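Local atomic coordinates of cellulase (Xanthomonas axonopodis pv. citri, PDB entry 4W7W), a protein that probably hydrolyses the beta-1,4-glucosidic links of cellulose, as a family 5 glycoside hydrolase with an (alpha/beta)8-barrel fold. Residues A[158-163]-A[186-191]; A[110-115]-A[152-157]. All blocks are in the same frame, centred on the assembly; numbering follows the deposited sequence. Where two conformers were deposited one is given.

Interaction 1 (A[158-163]-A[186-191]); sequences ISAPDW and PGTAYT. With BGC (beta-D-glucopyranose), chain C; BGC (beta-D-glucopyranose), chain B.
W163 and T188 carry a buried contact between the start of helix 160-176, with the residues just before it, and the loop that leaves barrel strand 183-186. Helix 160-176 follows the fourth strand of the barrel, so its start meets the loop of the fifth. The indole lies against P186 and G187. Its NE1 gives a hydrogen bond to P186 O (2.8 Å). The oxygen sits at the ring edge, in the indole plane, but NE1 stands above the plane of the carbonyl. The N-H points to it at 148°. W163 CG is anti to the backbone N (chi1 172°), which sends the ring toward this loop. Beside the bond, CZ2 packs on P186 CG at 3.7 Å, and the two side chains cross at about a right angle.

T188 makes the second link. Its OG1 donates to I158 O (2.8 Å), slightly tilted from the carbonyl plane. Its methyl CG2 turns to the helix start and meets A160 CA at 3.6 Å. Inside the loop, G187 N is bonded to T191 OG1. Y190 lays one ring face against two glucose units, with CE2 3.7 Å from C4 of the chain C unit. Two hydrogen bonds with apolar contacts beside them thus tie a sugar-stacking loop to the start of the helix and the residue leading into it, and each satisfies a backbone carbonyl.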
ATOM      1  N   ILE A 158     -16.345   5.537   5.497  1.00  7.43           N
ATOM      2  CA  ILE A 158     -16.707   4.562   6.519  1.00  8.05           C
ATOM      3  C   ILE A 158     -16.094   5.093   7.803  1.00  7.59           C
ATOM      4  O   ILE A 158     -14.985   5.636   7.767  1.00  7.77           O
ATOM      5  CB  ILE A 158     -16.231   3.125   6.140  1.00  8.96           C
ATOM      6  CG1 ILE A 158     -16.613   2.118   7.226  1.00 10.03           C
ATOM      7  CG2 ILE A 158     -14.740   3.088   5.823  1.00  9.31           C
ATOM      8  CD1 ILE A 158     -16.507   0.677   6.782  1.00 11.51           C
ATOM      9  N   SER A 159     -16.799   5.002   8.923  1.00  7.69           N
ATOM     10  CA  SER A 159     -16.261   5.536  10.165  0.50  7.41           C
ATOM     11  C   SER A 159     -15.045   4.746  10.609  1.00  6.88           C
ATOM     12  O   SER A 159     -14.860   3.589  10.208  1.00  7.39           O
ATOM     13  CB  SER A 159     -17.307   5.504  11.268  0.50  6.51           C
ATOM     14  OG  SER A 159     -17.521   4.173  11.688  0.50  6.64           O
ATOM     15  N   ALA A 160     -14.241   5.359  11.459  1.00  7.03           N
ATOM     16  CA  ALA A 160     -13.068   4.680  11.970  1.00  6.55           C
ATOM     17  C   ALA A 160     -13.417   3.412  12.772  1.00  6.63           C
ATOM     18  O   ALA A 160     -12.796   2.382  12.555  1.00  6.70           O
ATOM     19  CB  ALA A 160     -12.160   5.631  12.737  1.00  7.21           C
ATOM     20  N   PRO A 161     -14.446   3.440  13.641  1.00  7.27           N
ATOM     21  CA  PRO A 161     -14.801   2.198  14.342  1.00  7.48           C
ATOM     22  C   PRO A 161     -15.381   1.117  13.423  1.00  7.20           C
ATOM     23  O   PRO A 161     -15.087  -0.069  13.595  1.00  7.88           O
ATOM     24  CB  PRO A 161     -15.855   2.665  15.369  1.00  8.92           C
ATOM     25  CG  PRO A 161     -15.560   4.112  15.577  1.00  8.64           C
ATOM     26  CD  PRO A 161     -15.158   4.597  14.210  1.00  8.31           C
ATOM     27  N   ASP A 162     -16.162   1.515  12.420  1.00  7.28           N
ATOM     28  CA  ASP A 162     -16.732   0.522  11.512  1.00  7.92           C
ATOM     29  C   ASP A 162     -15.625  -0.088  10.657  1.00  7.31           C
ATOM     30  O   ASP A 162     -15.619  -1.303  10.425  1.00  7.84           O
ATOM     31  CB  ASP A 162     -17.832   1.104  10.627  1.00  9.31           C
ATOM     32  CG  ASP A 162     -19.114   1.399  11.380  1.00 10.95           C
ATOM     33  OD1 ASP A 162     -19.266   0.918  12.510  1.00 14.78           O
ATOM     34  OD2 ASP A 162     -19.984   2.075  10.805  1.00 14.67           O
ATOM     35  N   TRP A 163     -14.683   0.728  10.199  1.00  6.74           N
ATOM     36  CA  TRP A 163     -13.558   0.176   9.459  1.00  6.50           C
ATOM     37  C   TRP A 163     -12.720  -0.734  10.362  1.00  6.37           C
ATOM     38  O   TRP A 163     -12.301  -1.812   9.948  1.00  6.37           O
ATOM     39  CB  TRP A 163     -12.690   1.276   8.781  1.00  6.44           C
ATOM     40  CG  TRP A 163     -11.465   0.642   8.215  1.00  6.20           C
ATOM     41  CD1 TRP A 163     -10.216   0.702   8.731  1.00  6.20           C
ATOM     42  CD2 TRP A 163     -11.420  -0.342   7.166  1.00  6.43           C
ATOM     43  NE1 TRP A 163      -9.393  -0.150   8.057  1.00  6.47           N
ATOM     44  CE2 TRP A 163     -10.114  -0.810   7.100  1.00  6.36           C
ATOM     45  CE3 TRP A 163     -12.370  -0.859   6.277  1.00  7.34           C
ATOM     46  CZ2 TRP A 163      -9.715  -1.773   6.182  1.00  6.69           C
ATOM     47  CZ3 TRP A 163     -11.977  -1.813   5.368  1.00  7.99           C
ATOM     48  CH2 TRP A 163     -10.667  -2.260   5.327  1.00  7.51           C
ATOM     49  N   PRO A 186      -4.750  -0.608   7.282  1.00  4.98           N
ATOM     50  CA  PRO A 186      -4.951   0.823   7.146  1.00  5.09           C
ATOM     51  C   PRO A 186      -6.030   1.316   8.103  1.00  4.99           C
ATOM     52  O   PRO A 186      -6.764   0.519   8.695  1.00  5.57           O
ATOM     53  CB  PRO A 186      -5.457   0.928   5.718  1.00  5.41           C
ATOM     54  CG  PRO A 186      -6.334  -0.282   5.577  1.00  5.25           C
ATOM     55  CD  PRO A 186      -5.638  -1.365   6.378  1.00  5.49           C
ATOM     56  N   GLY A 187      -6.138   2.641   8.200  1.00  5.34           N
ATOM     57  CA  GLY A 187      -7.305   3.290   8.759  1.00  5.51           C
ATOM     58  C   GLY A 187      -8.246   3.766   7.672  1.00  5.47           C
ATOM     59  O   GLY A 187      -8.028   3.517   6.486  1.00  6.21           O
ATOM     60  N   THR A 188      -9.306   4.456   8.109  1.00  5.32           N
ATOM     61  CA  THR A 188     -10.179   5.141   7.180  1.00  5.87           C
ATOM     62  C   THR A 188      -9.557   6.508   6.805  1.00  5.62           C
ATOM     63  O   THR A 188      -8.356   6.723   7.010  1.00  5.96           O
ATOM     64  CB  THR A 188     -11.623   5.212   7.696  1.00  6.46           C
ATOM     65  OG1 THR A 188     -12.451   5.655   6.631  1.00  6.56           O
ATOM     66  CG2 THR A 188     -11.774   6.094   8.924  1.00  5.93           C
ATOM     67  N   ALA A 189     -10.338   7.418   6.219  1.00  5.72           N
ATOM     68  CA  ALA A 189      -9.800   8.744   5.844  1.00  6.05           C
ATOM     69  C   ALA A 189      -8.584   8.614   4.930  1.00  5.90           C
ATOM     70  O   ALA A 189      -7.600   9.361   5.029  1.00  6.33           O
ATOM     71  CB  ALA A 189      -9.491   9.603   7.077  1.00  6.63           C
ATOM     72  N   TYR A 190      -8.663   7.668   3.991  1.00  5.74           N
ATOM     73  CA  TYR A 190      -7.602   7.432   3.011  1.00  5.68           C
ATOM     74  C   TYR A 190      -6.287   7.053   3.695  1.00  5.53           C
ATOM     75  O   TYR A 190      -5.215   7.202   3.113  1.00  5.80           O
ATOM     76  CB  TYR A 190      -7.414   8.613   2.060  1.00  6.60           C
ATOM     77  CG  TYR A 190      -8.673   9.026   1.349  1.00  7.25           C
ATOM     78  CD1 TYR A 190      -9.026   8.465   0.141  1.00  8.08           C
ATOM     79  CD2 TYR A 190      -9.489  10.006   1.885  1.00  8.16           C
ATOM     80  CE1 TYR A 190     -10.178   8.862  -0.507  1.00  9.25           C
ATOM     81  CE2 TYR A 190     -10.633  10.421   1.246  1.00  9.50           C
ATOM     82  CZ  TYR A 190     -10.973   9.852   0.046  1.00  9.70           C
ATOM     83  OH  TYR A 190     -12.121  10.277  -0.600  1.00 13.49           O
ATOM     84  N   THR A 191      -6.400   6.543   4.922  1.00  5.60           N
ATOM     85  CA  THR A 191      -5.290   6.172   5.778  1.00  5.38           C
ATOM     86  C   THR A 191      -4.154   7.196   5.794  1.00  5.23           C
ATOM     87  O   THR A 191      -2.979   6.867   5.865  1.00  5.37           O
ATOM     88  CB  THR A 191      -4.865   4.699   5.517  1.00  5.72           C
ATOM     89  OG1 THR A 191      -4.306   4.189   6.717  1.00  6.08           O
ATOM     90  CG2 THR A 191      -3.940   4.452   4.307  1.00  6.07           C
TER
HETATM   91  C2  BGC C   2      -7.624  13.902   2.139  1.00 16.57           C
HETATM   92  C3  BGC C   2      -7.161  13.373   0.794  1.00 15.26           C
HETATM   93  C4  BGC C   2      -8.357  13.063  -0.119  1.00 15.95           C
HETATM   94  C5  BGC C   2      -9.359  14.206  -0.183  1.00 18.52           C
HETATM   95  C6  BGC C   2     -10.622  13.802  -0.947  1.00 22.53           C
HETATM   96  C1  BGC C   2      -8.648  15.009   1.972  1.00 18.66           C
HETATM   97  O2  BGC C   2      -6.500  14.358   2.907  1.00 16.32           O
HETATM   98  O3  BGC C   2      -6.424  12.187   1.064  1.00 14.45           O
HETATM   99  O4  BGC C   2      -7.955  12.815  -1.468  1.00 16.14           O
HETATM  100  O5  BGC C   2      -9.740  14.597   1.138  1.00 18.39           O
HETATM  101  O6  BGC C   2     -11.438  14.965  -1.136  1.00 28.26           O
HETATM  102  C2  BGC B   3      -7.904  11.205  -3.225  1.00 17.18           C
HETATM  103  C3  BGC B   3      -7.422   9.806  -3.578  1.00 16.18           C
HETATM  104  C4  BGC B   3      -5.950   9.624  -3.219  1.00 15.52           C
HETATM  105  C5  BGC B   3      -5.712  10.046  -1.774  1.00 14.71           C
HETATM  106  C6  BGC B   3      -4.236  10.056  -1.425  1.00 14.46           C
HETATM  107  C1  BGC B   3      -7.584  11.488  -1.770  1.00 15.43           C
HETATM  108  O2  BGC B   3      -9.316  11.335  -3.417  1.00 20.51           O
HETATM  109  O3  BGC B   3      -7.600   9.584  -4.976  1.00 20.20           O
HETATM  110  O4  BGC B   3      -5.533   8.279  -3.458  1.00 14.46           O
HETATM  111  O5  BGC B   3      -6.179  11.377  -1.558  1.00 14.11           O
HETATM  112  O6  BGC B   3      -4.033  10.516  -0.085  1.00 14.89           O

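Interaction 2 (A[110-115]-A[152-157]); sequences HNYATY and MNEPNG. With BGC (beta-D-glucopyranose), chain B.
The loops after barrel strands 104-109 and 147-150 meet here in the sugar-binding cleft, with N153 set between the rings of H110 and Y112. N153 and E154 match the Asn-Glu pair of family 5 enzymes after the fourth strand, in which the glutamate usually serves as acid/base. The N153 amide stacks on H110, the planes 10° apart, with ND2 3.3 Å from H110 CE1. CB of N153 also makes a CH-pi contact over the imidazole face. Toward Y112 the amide stands almost upright, at 84°. Its ND2 lies over one face of the phenol near the rim, 3.3 Å from Y112 CE1. With chi1 at -176° the amide extends away from its own backbone N and comes to lie alongside both rings. R67 holds N153 OD1, and D108 holds H110 ND1.

E154 reaches past the edge of the Y112 ring. Its OE1 accepts a hydrogen bond from O4 of the chain B glucose (2.6 Å), while H224 binds OE2. In this complex each carboxylate oxygen has its own partner, which should restrain the rotation of the group.

Weaker contacts join the rest of the two loops. Y112 N makes a weak hydrogen bond to N153 O (2.8 Å). M152 SD takes a weak bond from A113 N (3.3 Å). A113 CB packs on P155 CB at 4.0 Å.

Strand 262-268 brings E266 against H110, N153 and E154. Strand 118-119 pairs antiparallel with 114-115, and its R119 touches N156. Helix 160-176 begins just beyond 152-157.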
ATOM      1  N   HIS A 110      -6.602  -3.051  -3.992  1.00  5.15           N
ATOM      2  CA  HIS A 110      -6.547  -1.616  -4.220  1.00  5.29           C
ATOM      3  C   HIS A 110      -7.944  -1.043  -4.424  1.00  5.75           C
ATOM      4  O   HIS A 110      -8.290  -0.592  -5.513  1.00  6.48           O
ATOM      5  CB  HIS A 110      -5.625  -1.317  -5.393  1.00  5.38           C
ATOM      6  CG  HIS A 110      -5.107   0.089  -5.422  1.00  5.70           C
ATOM      7  ND1 HIS A 110      -3.947   0.461  -4.777  1.00  5.90           N
ATOM      8  CD2 HIS A 110      -5.568   1.199  -6.040  1.00  6.23           C
ATOM      9  CE1 HIS A 110      -3.712   1.739  -5.011  1.00  6.24           C
ATOM     10  NE2 HIS A 110      -4.678   2.211  -5.776  1.00  6.53           N
ATOM     11  N   ASN A 111      -8.745  -1.073  -3.349  1.00  5.55           N
ATOM     12  CA  ASN A 111     -10.192  -0.965  -3.509  1.00  6.03           C
ATOM     13  C   ASN A 111     -10.923   0.124  -2.749  1.00  6.28           C
ATOM     14  O   ASN A 111     -12.126   0.253  -2.933  1.00  7.26           O
ATOM     15  CB  ASN A 111     -10.860  -2.333  -3.278  1.00  6.16           C
ATOM     16  CG  ASN A 111     -10.954  -3.105  -4.547  1.00  6.40           C
ATOM     17  OD1 ASN A 111      -9.946  -3.636  -5.033  1.00  7.02           O
ATOM     18  ND2 ASN A 111     -12.124  -3.076  -5.166  1.00  7.38           N
ATOM     19  N   TYR A 112     -10.264   0.914  -1.897  1.00  6.01           N
ATOM     20  CA  TYR A 112     -10.919   2.076  -1.293  1.00  6.71           C
ATOM     21  C   TYR A 112     -12.160   1.700  -0.476  1.00  6.95           C
ATOM     22  O   TYR A 112     -13.089   2.494  -0.336  1.00  7.80           O
ATOM     23  CB  TYR A 112     -11.270   3.136  -2.345  1.00  7.36           C
ATOM     24  CG  TYR A 112     -10.103   3.561  -3.211  1.00  7.65           C
ATOM     25  CD1 TYR A 112      -9.263   4.569  -2.815  1.00  8.01           C
ATOM     26  CD2 TYR A 112      -9.826   2.926  -4.427  1.00  8.58           C
ATOM     27  CE1 TYR A 112      -8.191   4.969  -3.593  1.00  9.23           C
ATOM     28  CE2 TYR A 112      -8.752   3.306  -5.214  1.00  8.82           C
ATOM     29  CZ  TYR A 112      -7.939   4.334  -4.794  1.00  8.97           C
ATOM     30  OH  TYR A 112      -6.877   4.722  -5.583  1.00 10.73           O
ATOM     31  N   ALA A 113     -12.143   0.496   0.087  1.00  6.91           N
ATOM     32  CA  ALA A 113     -13.262  -0.060   0.838  1.00  7.63           C
ATOM     33  C   ALA A 113     -14.547  -0.153   0.020  1.00  7.91           C
ATOM     34  O   ALA A 113     -15.651  -0.038   0.557  1.00  9.08           O
ATOM     35  CB  ALA A 113     -13.471   0.692   2.152  1.00  7.56           C
ATOM     36  N   THR A 114     -14.385  -0.443  -1.269  1.00  7.94           N
ATOM     37  CA  THR A 114     -15.527  -0.650  -2.161  1.00  8.69           C
ATOM     38  C   THR A 114     -15.375  -1.919  -2.987  1.00  9.05           C
ATOM     39  O   THR A 114     -14.260  -2.381  -3.243  1.00  9.53           O
ATOM     40  CB  THR A 114     -15.734   0.526  -3.138  1.00 10.37           C
ATOM     41  OG1 THR A 114     -14.669   0.556  -4.104  1.00 11.65           O
ATOM     42  CG2 THR A 114     -15.839   1.832  -2.419  1.00 11.30           C
ATOM     43  N   TYR A 115     -16.521  -2.459  -3.409  1.00 10.03           N
ATOM     44  CA  TYR A 115     -16.567  -3.531  -4.399  1.00  9.79           C
ATOM     45  C   TYR A 115     -17.634  -3.124  -5.412  1.00 11.11           C
ATOM     46  O   TYR A 115     -18.790  -2.861  -5.039  1.00 12.05           O
ATOM     47  CB  TYR A 115     -16.928  -4.858  -3.757  1.00 10.10           C
ATOM     48  CG  TYR A 115     -16.886  -6.027  -4.709  1.00 10.05           C
ATOM     49  CD1 TYR A 115     -18.009  -6.393  -5.443  1.00 11.84           C
ATOM     50  CD2 TYR A 115     -15.740  -6.801  -4.852  1.00  9.36           C
ATOM     51  CE1 TYR A 115     -17.994  -7.482  -6.302  1.00 12.89           C
ATOM     52  CE2 TYR A 115     -15.710  -7.896  -5.699  1.00  9.01           C
ATOM     53  CZ  TYR A 115     -16.839  -8.229  -6.423  1.00 10.26           C
ATOM     54  OH  TYR A 115     -16.847  -9.308  -7.283  1.00 11.67           O
ATOM     55  N   MET A 152      -6.302  -3.329   2.452  1.00  4.92           N
ATOM     56  CA  MET A 152      -7.187  -2.478   1.675  1.00  4.97           C
ATOM     57  C   MET A 152      -6.538  -1.149   1.392  1.00  4.69           C
ATOM     58  O   MET A 152      -6.133  -0.443   2.319  1.00  5.56           O
ATOM     59  CB  MET A 152      -8.482  -2.198   2.447  1.00  5.46           C
ATOM     60  CG  MET A 152      -9.491  -1.359   1.690  1.00  5.72           C
ATOM     61  SD  MET A 152     -10.052  -2.069   0.130  1.00  6.38           S
ATOM     62  CE  MET A 152     -10.955  -3.493   0.739  1.00  7.26           C
ATOM     63  N   ASN A 153      -6.487  -0.755   0.132  1.00  4.64           N
ATOM     64  CA  ASN A 153      -5.974   0.563  -0.194  1.00  4.84           C
ATOM     65  C   ASN A 153      -6.966   1.642   0.225  1.00  5.02           C
ATOM     66  O   ASN A 153      -8.100   1.655  -0.260  1.00  5.75           O
ATOM     67  CB  ASN A 153      -5.709   0.706  -1.670  1.00  4.95           C
ATOM     68  CG  ASN A 153      -5.082   2.037  -1.980  1.00  4.99           C
ATOM     69  OD1 ASN A 153      -3.971   2.301  -1.522  1.00  5.47           O
ATOM     70  ND2 ASN A 153      -5.770   2.883  -2.714  1.00  5.63           N
ATOM     71  N   GLU A 154      -6.518   2.572   1.070  1.00  5.05           N
ATOM     72  CA  GLU A 154      -7.252   3.827   1.354  1.00  5.08           C
ATOM     73  C   GLU A 154      -8.760   3.668   1.591  1.00  5.07           C
ATOM     74  O   GLU A 154      -9.584   4.258   0.881  1.00  5.35           O
ATOM     75  CB  GLU A 154      -6.980   4.867   0.266  1.00  5.20           C
ATOM     76  CG  GLU A 154      -5.508   5.216   0.211  1.00  5.42           C
ATOM     77  CD  GLU A 154      -5.191   6.378  -0.703  1.00  6.17           C
ATOM     78  OE1 GLU A 154      -6.123   6.934  -1.305  1.00  8.23           O
ATOM     79  OE2 GLU A 154      -3.980   6.724  -0.805  1.00  7.29           O
ATOM     80  N   PRO A 155      -9.146   2.909   2.622  1.00  5.40           N
ATOM     81  CA  PRO A 155     -10.542   2.995   3.045  1.00  5.57           C
ATOM     82  C   PRO A 155     -10.935   4.453   3.287  1.00  5.42           C
ATOM     83  O   PRO A 155     -10.133   5.246   3.766  1.00  5.79           O
ATOM     84  CB  PRO A 155     -10.563   2.227   4.375  1.00  5.78           C
ATOM     85  CG  PRO A 155      -9.321   1.387   4.384  1.00  5.81           C
ATOM     86  CD  PRO A 155      -8.315   2.200   3.605  1.00  5.61           C
ATOM     87  N   ASN A 156     -12.169   4.791   2.943  1.00  5.88           N
ATOM     88  CA  ASN A 156     -12.727   6.112   3.204  1.00  6.02           C
ATOM     89  C   ASN A 156     -14.241   5.938   3.117  1.00  6.18           C
ATOM     90  O   ASN A 156     -14.718   4.899   2.666  1.00  6.97           O
ATOM     91  CB  ASN A 156     -12.218   7.123   2.174  1.00  6.78           C
ATOM     92  CG  ASN A 156     -12.648   6.799   0.771  1.00  7.63           C
ATOM     93  OD1 ASN A 156     -12.023   5.964   0.067  1.00  9.79           O
ATOM     94  ND2 ASN A 156     -13.711   7.400   0.349  1.00  6.73           N
ATOM     95  N   GLY A 157     -14.998   6.929   3.582  1.00  6.96           N
ATOM     96  CA  GLY A 157     -16.453   6.827   3.458  1.00  7.40           C
ATOM     97  C   GLY A 157     -17.058   5.802   4.408  1.00  7.95           C
ATOM     98  O   GLY A 157     -18.145   5.276   4.148  1.00 10.67           O
TER
HETATM   99  C2  BGC B   3      -7.904  11.205  -3.225  1.00 17.18           C
HETATM  100  C3  BGC B   3      -7.422   9.806  -3.578  1.00 16.18           C
HETATM  101  C4  BGC B   3      -5.950   9.624  -3.219  1.00 15.52           C
HETATM  102  C5  BGC B   3      -5.712  10.046  -1.774  1.00 14.71           C
HETATM  103  C6  BGC B   3      -4.236  10.056  -1.425  1.00 14.46           C
HETATM  104  C1  BGC B   3      -7.584  11.488  -1.770  1.00 15.43           C
HETATM  105  O2  BGC B   3      -9.316  11.335  -3.417  1.00 20.51           O
HETATM  106  O3  BGC B   3      -7.600   9.584  -4.976  1.00 20.20           O
HETATM  107  O4  BGC B   3      -5.533   8.279  -3.458  1.00 14.46           O
HETATM  108  O5  BGC B   3      -6.179  11.377  -1.558  1.00 14.11           O
HETATM  109  O6  BGC B   3      -4.033  10.516  -0.085  1.00 14.89           O

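How the interactions relate
The two contacts lie on the same side of the chain's centre, their own centres 9 Å apart. They follow in series along the chain: interaction 2 joins the loops after the third and fourth strands, and interaction 1 joins the start of the helix after the fourth to the loop after the fifth. Segment 152-157 runs straight into 158-163. The contacts also touch directly. Y190 N probably donates a hydrogen bond to P155 O (2.8 Å), and P186 CG packs on M152 O. Both reach the chain B glucose, through the ring of Y190 in one and the carboxylate of E154 in the other. The loops after three successive strands thus each bring a residue to the bound sugars: H110, E154 and Y190.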